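Side-chain contacts in LPS-assembly lipoprotein (Caulobacter crescentus, PDB 4KWY), which probably helps assemble lipopolysaccharide at the outer membrane as an LptE-type lipoprotein, presumably together with LptD: residues 58-61 with 65-68; 85-90 with 131-136. All blocks are in the same frame, centred on the assembly; numbering follows the deposited sequence.

Contact 1 of 2, residues 58-61 with 65-68; sequences GVRL and ANRF
The guanidinium of Arg60, at the exposed margin of the hairpin, lies with one face against the rim of the Phe68 ring, NH2 standing 3.3 Å from CZ of Phe68, while the two planes are turned 68° apart. The packing is closest around this ring, whose CD2 comes 3.4 Å from Gly58 O and whose CE2 meets CB of Arg60. With CG anti to the backbone N (chi1 -169°) and a bend at chi3, Arg60 carries its head group across Phe68 to Asn66, where NH1 gives OD1 a 3.3 Å hydrogen bond, in the guanidinium plane but tilted from that of the amide; NH2 adds a weak one. Asn66 ND2 turns to Asp102. Arg60 and Phe68 form the antiparallel, non-hydrogen-bonded pair of a beta hairpin joining strands 59-60 and 67-80, and the backbone bond from Leu61 N to Arg67 O (2.9 Å) follows it toward the turn. Cutting Phe68 back to an alanine removes the ring, which is likely to leave the Arg60 guanidinium freer to swing from Asn66 and Tyr98 without its ring partner. On the looser, partly solvent-exposed side, Leu61 CD1 touches CG of Arg67 at 3.8 Å before the arginine leads away to a salt bridge with Asp99.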
loop_
_atom_site.group_PDB
_atom_site.type_symbol
_atom_site.label_atom_id
_atom_site.label_comp_id
_atom_site.label_asym_id
_atom_site.label_seq_id
_atom_site.Cartn_x
_atom_site.Cartn_y
_atom_site.Cartn_z
ATOM N N GLY A 58 6.874 -7.830 -13.790
ATOM C CA GLY A 58 7.449 -8.945 -13.054
ATOM C C GLY A 58 8.759 -9.236 -13.763
ATOM O O GLY A 58 8.764 -9.382 -14.993
ATOM N N VAL A 59 9.884 -9.257 -13.012
ATOM C CA VAL A 59 11.228 -9.462 -13.548
ATOM C C VAL A 59 11.652 -10.906 -13.369
ATOM O O VAL A 59 11.754 -11.357 -12.239
ATOM C CB VAL A 59 12.223 -8.507 -12.866
ATOM C CG1 VAL A 59 13.641 -8.743 -13.359
ATOM C CG2 VAL A 59 11.808 -7.059 -13.046
ATOM N N ARG A 60 11.927 -11.613 -14.474
ATOM C CA ARG A 60 12.360 -13.001 -14.452
ATOM C C ARG A 60 13.696 -13.152 -13.717
ATOM O O ARG A 60 14.604 -12.317 -13.835
ATOM C CB ARG A 60 12.466 -13.543 -15.875
ATOM C CG ARG A 60 12.665 -15.059 -15.980
ATOM C CD ARG A 60 12.641 -15.515 -17.420
ATOM N NE ARG A 60 11.284 -15.525 -17.980
ATOM C CZ ARG A 60 10.383 -16.485 -17.771
ATOM N NH1 ARG A 60 10.677 -17.529 -17.001
ATOM N NH2 ARG A 60 9.178 -16.402 -18.322
ATOM N N LEU A 61 13.771 -14.188 -12.910
ATOM C CA LEU A 61 14.959 -14.501 -12.145
ATOM C C LEU A 61 15.661 -15.684 -12.797
ATOM O O LEU A 61 15.057 -16.466 -13.550
ATOM C CB LEU A 61 14.634 -14.793 -10.656
ATOM C CG LEU A 61 13.867 -13.725 -9.843
ATOM C CD1 LEU A 61 13.772 -14.133 -8.407
ATOM C CD2 LEU A 61 14.558 -12.347 -9.913
ATOM N N ALA A 65 13.107 -21.740 -12.991
ATOM C CA ALA A 65 12.177 -21.605 -14.119
ATOM C C ALA A 65 10.848 -20.954 -13.666
ATOM O O ALA A 65 10.237 -21.370 -12.667
ATOM C CB ALA A 65 11.905 -22.964 -14.749
ATOM N N ASN A 66 10.430 -19.912 -14.422
ATOM C CA ASN A 66 9.212 -19.128 -14.256
ATOM C C ASN A 66 9.108 -18.489 -12.862
ATOM O O ASN A 66 7.996 -18.368 -12.366
ATOM C CB ASN A 66 7.941 -19.956 -14.596
ATOM C CG ASN A 66 7.708 -20.196 -16.084
ATOM O OD1 ASN A 66 7.968 -19.341 -16.944
ATOM N ND2 ASN A 66 7.147 -21.349 -16.421
ATOM N N ARG A 67 10.253 -18.069 -12.239
ATOM C CA ARG A 67 10.232 -17.319 -10.973
ATOM C C ARG A 67 10.426 -15.841 -11.303
ATOM O O ARG A 67 11.320 -15.487 -12.069
ATOM C CB ARG A 67 11.240 -17.791 -9.897
ATOM C CG ARG A 67 11.183 -16.874 -8.629
ATOM C CD ARG A 67 11.941 -17.341 -7.397
ATOM N NE ARG A 67 11.411 -18.616 -6.912
ATOM C CZ ARG A 67 12.145 -19.558 -6.336
ATOM N NH1 ARG A 67 13.435 -19.356 -6.107
ATOM N NH2 ARG A 67 11.597 -20.710 -5.983
ATOM N N PHE A 68 9.593 -14.983 -10.738
ATOM C CA PHE A 68 9.651 -13.560 -11.028
ATOM C C PHE A 68 9.758 -12.742 -9.775
ATOM O O PHE A 68 9.267 -13.174 -8.737
ATOM C CB PHE A 68 8.386 -13.149 -11.790
ATOM C CG PHE A 68 8.371 -13.563 -13.236
ATOM C CD1 PHE A 68 8.016 -14.860 -13.607
ATOM C CD2 PHE A 68 8.720 -12.663 -14.232
ATOM C CE1 PHE A 68 8.039 -15.249 -14.948
ATOM C CE2 PHE A 68 8.765 -13.060 -15.570
ATOM C CZ PHE A 68 8.404 -14.340 -15.919
#

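Contact 2 of 2, residues 85-90 with 131-136; sequences AEVHKG and ATWLAG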
loop_
_atom_site.group_PDB
_atom_site.type_symbol
_atom_site.label_atom_id
_atom_site.label_comp_id
_atom_site.label_asym_id
_atom_site.label_seq_id
_atom_site.Cartn_x
_atom_site.Cartn_y
_atom_site.Cartn_z
ATOM N N ALA A 85 -2.180 20.797 4.681
ATOM C CA ALA A 85 -0.792 20.838 5.121
ATOM C C ALA A 85 -0.287 19.412 5.260
ATOM O O ALA A 85 -1.000 18.546 5.780
ATOM C CB ALA A 85 -0.661 21.598 6.441
ATOM N N GLU A 86 0.931 19.172 4.773
ATOM C CA GLU A 86 1.601 17.892 4.875
ATOM C C GLU A 86 2.085 17.752 6.316
ATOM O O GLU A 86 2.860 18.588 6.790
ATOM C CB GLU A 86 2.723 17.828 3.846
ATOM C CG GLU A 86 3.352 16.456 3.679
ATOM C CD GLU A 86 4.742 16.572 3.083
ATOM O OE1 GLU A 86 4.849 16.930 1.887
ATOM O OE2 GLU A 86 5.727 16.424 3.843
ATOM N N VAL A 87 1.553 16.747 7.038
ATOM C CA VAL A 87 1.838 16.561 8.465
ATOM C C VAL A 87 2.801 15.412 8.711
ATOM O O VAL A 87 3.372 15.316 9.815
ATOM C CB VAL A 87 0.545 16.402 9.318
ATOM C CG1 VAL A 87 -0.245 17.702 9.347
ATOM C CG2 VAL A 87 -0.324 15.235 8.860
ATOM N N HIS A 88 3.002 14.566 7.679
ATOM C CA HIS A 88 3.871 13.389 7.690
ATOM C C HIS A 88 4.021 12.847 6.279
ATOM O O HIS A 88 3.110 12.973 5.459
ATOM C CB HIS A 88 3.283 12.308 8.628
ATOM C CG HIS A 88 4.206 11.167 8.947
ATOM N ND1 HIS A 88 5.531 11.381 9.315
ATOM C CD2 HIS A 88 3.951 9.838 9.000
ATOM C CE1 HIS A 88 6.046 10.179 9.515
ATOM N NE2 HIS A 88 5.131 9.219 9.351
ATOM N N LYS A 89 5.164 12.239 5.996
ATOM C CA LYS A 89 5.414 11.598 4.702
ATOM C C LYS A 89 6.300 10.320 4.872
ATOM O O LYS A 89 6.728 9.978 5.993
ATOM C CB LYS A 89 5.995 12.606 3.681
ATOM C CG LYS A 89 7.477 12.931 3.745
ATOM C CD LYS A 89 7.794 13.852 2.575
ATOM C CE LYS A 89 9.261 14.117 2.351
ATOM N NZ LYS A 89 9.488 15.088 1.235
ATOM N N GLY A 90 6.503 9.605 3.772
ATOM C CA GLY A 90 7.312 8.401 3.765
ATOM C C GLY A 90 7.566 7.850 2.381
ATOM O O GLY A 90 7.032 8.341 1.372
ATOM N N ALA A 131 0.681 4.422 12.634
ATOM C CA ALA A 131 0.262 4.085 14.010
ATOM C C ALA A 131 1.280 4.593 15.014
ATOM O O ALA A 131 0.889 5.040 16.088
ATOM C CB ALA A 131 0.075 2.590 14.173
ATOM N N THR A 132 2.570 4.574 14.633
ATOM C CA THR A 132 3.710 5.073 15.407
ATOM C C THR A 132 3.609 6.597 15.499
ATOM O O THR A 132 3.876 7.173 16.548
ATOM C CB THR A 132 5.032 4.597 14.746
ATOM O OG1 THR A 132 5.032 3.166 14.689
ATOM C CG2 THR A 132 6.290 5.069 15.492
ATOM N N TRP A 133 3.199 7.236 14.407
ATOM C CA TRP A 133 3.044 8.692 14.310
ATOM C C TRP A 133 1.829 9.191 15.168
ATOM O O TRP A 133 1.992 10.113 15.970
ATOM C CB TRP A 133 2.935 9.079 12.826
ATOM C CG TRP A 133 2.936 10.550 12.592
ATOM C CD1 TRP A 133 4.019 11.378 12.541
ATOM C CD2 TRP A 133 1.790 11.366 12.350
ATOM N NE1 TRP A 133 3.613 12.669 12.294
ATOM C CE2 TRP A 133 2.247 12.692 12.181
ATOM C CE3 TRP A 133 0.407 11.112 12.314
ATOM C CZ2 TRP A 133 1.373 13.757 11.956
ATOM C CZ3 TRP A 133 -0.460 12.170 12.092
ATOM C CH2 TRP A 133 0.025 13.470 11.915
ATOM N N LEU A 134 0.656 8.522 15.041
ATOM C CA LEU A 134 -0.583 8.763 15.794
ATOM C C LEU A 134 -0.465 8.381 17.292
ATOM O O LEU A 134 -1.258 8.869 18.108
ATOM C CB LEU A 134 -1.742 7.960 15.193
ATOM C CG LEU A 134 -2.484 8.522 13.995
ATOM C CD1 LEU A 134 -3.264 7.429 13.331
ATOM C CD2 LEU A 134 -3.430 9.678 14.386
ATOM N N ALA A 135 0.470 7.457 17.639
ATOM C CA ALA A 135 0.726 7.047 19.026
ATOM C C ALA A 135 1.400 8.178 19.795
ATOM O O ALA A 135 1.188 8.297 21.011
ATOM C CB ALA A 135 1.577 5.786 19.077
ATOM N N GLY A 136 2.176 9.006 19.084
ATOM C CA GLY A 136 2.824 10.180 19.655
ATOM C C GLY A 136 1.795 11.161 20.203
ATOM O O GLY A 136 2.028 11.795 21.229
#
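His88 and Trp133 meet as an offset stack: the imidazole lies over the five-membered ring of the indole, centroids 4.0 Å apart and planes only 11° from parallel. CD1 of Trp133 sits over the centre of the imidazole, 3.6 Å from ND1 of His88. The side chains run in opposing senses, His88 reaching out from the strand and Trp133 from the helix. Both have CG anti to the backbone N (chi1 -168° in His88), which carries each ring out toward the other backbone. A CH-pi contact continues the stack, with CB of His88 3.8 Å from the centroid of the same five-membered ring and over its face. The joined elements are strand 86-99, near its start in the sheet, and the last turns of helix 104-135, which packs across that sheet. At this point the strand carries a classic beta bulge, Val87 and His88 both standing opposite Leu78 of strand 67-80, and the two consecutive residues both reach the indole. Apolar contact comes from Val87, which lies nearly perpendicular to the Trp133 side chain and sets CG2 3.5 Å from CH2 of the six-membered ring. Val87 O also approaches CZ2 of Trp133, at 3.3 Å, obliquely to the ring. No hydrogen bond links the two segments; the polar hold is on the imidazole, whose NE2 is hydrogen-bonded to OD1 of Asp129, one helical turn before Trp133. This bond probably restrains rotation of the imidazole and helps keep it aligned with the indole. Tyr44 of strand 44-50 meets the indole with its ring standing steeply to it, and Leu78 touches both Trp133 and His88.

Both contacts are surface contacts, with no fully buried residue among those that touch, and they lie on opposite sides of the chain's centre, their own centres about 36 Å apart. They reach the same sheet through neighbouring strands: contact 1 pairs strand 67-80 with the short strand 59-60, whereas contact 2 attaches strand 86-99 to helix 104-135. Contact 1 is local, its segments separated by three residues, and combines backbone pairing with an arginine spanning a ring and an amide. Contact 2 bridges 40 intervening residues without a hydrogen bond between its segments, relying on aromatic stacking and apolar touch. It also buries less surface, 175 against 382 Å².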